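Local coordinates for 1,3-alpha-isomaltosidase (Kribbella flavida DSM 17836, PDB 5X3I), which hydrolyses the alpha-1,3-glucosidic linkages of the cyclic tetrasaccharide cyclobis-(1-6)-alpha-nigerosyl to yield isomaltose, as a family 31 glycoside hydrolase, at residues 279-284 and 651-656. The protein carries 1 engineered substitution. Residues are numbered along the deposited sequence; the frame is centred on the assembly and turned at random.
Sequences TVLTGF and DRPLMR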
loop_
_atom_site.group_PDB
_atom_site.type_symbol
_atom_site.label_atom_id
_atom_site.label_comp_id
_atom_site.label_asym_id
_atom_site.label_seq_id
_atom_site.Cartn_x
_atom_site.Cartn_y
_atom_site.Cartn_z
ATOM N N THR A 279 -12.829 -16.568 -13.629
ATOM C CA THR A 279 -14.179 -16.065 -13.854
ATOM C C THR A 279 -14.705 -15.317 -12.625
ATOM O O THR A 279 -15.413 -14.331 -12.751
ATOM C CB THR A 279 -15.148 -17.202 -14.221
ATOM O OG1 THR A 279 -14.681 -17.853 -15.406
ATOM C CG2 THR A 279 -16.547 -16.661 -14.479
ATOM N N VAL A 280 -14.344 -15.786 -11.442
ATOM C CA VAL A 280 -14.664 -15.060 -10.215
ATOM C C VAL A 280 -14.009 -13.678 -10.250
ATOM O O VAL A 280 -14.659 -12.669 -9.993
ATOM C CB VAL A 280 -14.210 -15.824 -8.966
ATOM C CG1 VAL A 280 -14.219 -14.915 -7.747
ATOM C CG2 VAL A 280 -15.112 -17.034 -8.726
ATOM N N LEU A 281 -12.730 -13.637 -10.599
ATOM C CA LEU A 281 -12.020 -12.366 -10.676
ATOM C C LEU A 281 -12.652 -11.442 -11.721
ATOM O O LEU A 281 -12.785 -10.244 -11.491
ATOM C CB LEU A 281 -10.540 -12.599 -10.971
ATOM C CG LEU A 281 -9.618 -11.377 -10.908
ATOM C CD1 LEU A 281 -9.897 -10.538 -9.659
ATOM C CD2 LEU A 281 -8.173 -11.839 -10.941
ATOM N N THR A 282 -13.077 -12.008 -12.846
ATOM C CA THR A 282 -13.691 -11.220 -13.906
ATOM C C THR A 282 -14.933 -10.499 -13.397
ATOM O O THR A 282 -15.146 -9.328 -13.691
ATOM C CB THR A 282 -14.071 -12.094 -15.116
ATOM O OG1 THR A 282 -12.894 -12.688 -15.672
ATOM C CG2 THR A 282 -14.774 -11.273 -16.180
ATOM N N GLY A 283 -15.752 -11.210 -12.631
ATOM C CA GLY A 283 -16.933 -10.610 -12.039
ATOM C C GLY A 283 -16.588 -9.437 -11.135
ATOM O O GLY A 283 -17.202 -8.384 -11.224
ATOM N N PHE A 284 -15.607 -9.629 -10.262
ATOM C CA PHE A 284 -15.110 -8.559 -9.396
ATOM C C PHE A 284 -14.632 -7.358 -10.231
ATOM O O PHE A 284 -15.075 -6.237 -10.020
ATOM C CB PHE A 284 -13.981 -9.088 -8.504
ATOM C CG PHE A 284 -13.453 -8.091 -7.493
ATOM C CD1 PHE A 284 -14.312 -7.345 -6.706
ATOM C CD2 PHE A 284 -12.087 -7.935 -7.310
ATOM C CE1 PHE A 284 -13.824 -6.458 -5.772
ATOM C CE2 PHE A 284 -11.593 -7.047 -6.383
ATOM C CZ PHE A 284 -12.457 -6.310 -5.613
ATOM N N ASP A 651 -8.421 -11.814 -17.567
ATOM C CA ASP A 651 -8.341 -11.703 -16.104
ATOM C C ASP A 651 -7.522 -12.809 -15.425
ATOM O O ASP A 651 -7.355 -12.789 -14.209
ATOM C CB ASP A 651 -9.741 -11.615 -15.500
ATOM C CG ASP A 651 -10.444 -10.369 -15.927
ATOM O OD1 ASP A 651 -9.776 -9.316 -15.935
ATOM O OD2 ASP A 651 -11.627 -10.432 -16.304
ATOM N N ARG A 652 -7.022 -13.772 -16.191
ATOM C CA ARG A 652 -6.045 -14.718 -15.653
ATOM C C ARG A 652 -4.764 -13.970 -15.298
ATOM O O ARG A 652 -4.156 -13.366 -16.171
ATOM C CB ARG A 652 -5.739 -15.840 -16.648
ATOM C CG ARG A 652 -6.895 -16.794 -16.936
ATOM C CD ARG A 652 -6.381 -18.210 -17.210
ATOM N NE ARG A 652 -6.206 -18.472 -18.625
ATOM C CZ ARG A 652 -5.497 -19.481 -19.126
ATOM N NH1 ARG A 652 -4.876 -20.339 -18.328
ATOM N NH2 ARG A 652 -5.402 -19.626 -20.437
ATOM N N PRO A 653 -4.361 -14.001 -14.018
ATOM C CA PRO A 653 -3.291 -13.138 -13.495
ATOM C C PRO A 653 -1.922 -13.282 -14.163
ATOM O O PRO A 653 -1.593 -14.327 -14.708
ATOM C CB PRO A 653 -3.198 -13.559 -12.029
ATOM C CG PRO A 653 -4.605 -13.955 -11.689
ATOM C CD PRO A 653 -5.080 -14.685 -12.927
ATOM N N LEU A 654 -1.144 -12.208 -14.098
ATOM C CA LEU A 654 0.222 -12.202 -14.612
ATOM C C LEU A 654 1.186 -12.894 -13.657
ATOM O O LEU A 654 1.955 -13.750 -14.068
ATOM C CB LEU A 654 0.679 -10.768 -14.882
ATOM C CG LEU A 654 2.092 -10.592 -15.435
ATOM C CD1 LEU A 654 2.287 -11.463 -16.679
ATOM C CD2 LEU A 654 2.360 -9.104 -15.739
ATOM N N MET A 655 1.133 -12.545 -12.375
ATOM C CA MET A 655 1.894 -13.290 -11.393
ATOM C C MET A 655 0.861 -14.201 -10.718
ATOM O O MET A 655 0.124 -13.781 -9.831
ATOM C CB MET A 655 2.570 -12.317 -10.414
ATOM C CG MET A 655 3.483 -12.917 -9.362
ATOM S SD MET A 655 4.173 -11.625 -8.307
ATOM C CE MET A 655 5.340 -12.546 -7.329
ATOM N N ARG A 656 0.880 -15.477 -11.093
ATOM C CA ARG A 656 -0.324 -16.298 -10.980
ATOM C C ARG A 656 -0.184 -17.484 -10.047
ATOM O O ARG A 656 0.519 -18.445 -10.368
ATOM C CB ARG A 656 -0.759 -16.788 -12.370
ATOM C CG ARG A 656 -2.113 -17.504 -12.400
ATOM C CD ARG A 656 -2.393 -18.096 -13.777
ATOM N NE ARG A 656 -2.219 -17.112 -14.840
ATOM C CZ ARG A 656 -2.221 -17.404 -16.137
ATOM N NH1 ARG A 656 -2.395 -18.654 -16.542
ATOM N NH2 ARG A 656 -2.048 -16.444 -17.035
#
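L281 reaches from helix 277-288 to the backbone of D651 and the ring of P653 through a single branch. CG lies anti to the backbone N (chi1 -172°), and the second torsion leaves CD2 3.5 Å from D651 O, a van der Waals approach, and 4.2 Å from P653 CG. One residue on, T282 makes the polar part. Its OG1 stands 2.7 Å from D651 OD2; a hydrogen bond is possible but uncertain, since A278 O, one turn back, can also take the one hydroxyl proton. The T282 and D651 side chains cross at about a right angle, and the methyl CG2 also lies beside the carboxylate, 3.3 Å from OD2. D651, the first residue past helix 622-650, leaves helical geometry with a positive phi (68°); its CB is directed toward the facing helix, and OD1 forms a salt bridge with R290 in the loop just after that helix. An alanine in place of D651 would probably leave R290 without this charged mate and take from T282 OG1 its carboxylate neighbour. Beyond the turn, R656 NE (2.9 Å) and NH2 (3.2 Å) grip P653 O side-on, with that oxygen only 4° out of the guanidinium plane. Away from the active-site residues, the contact joins helix 277-288, which follows the N-terminal beta-rich region and packs V280 and F284 on strand 223-230, to the link between helix 622-650 and edge strand 655-656 of the C-terminal antiparallel sheet.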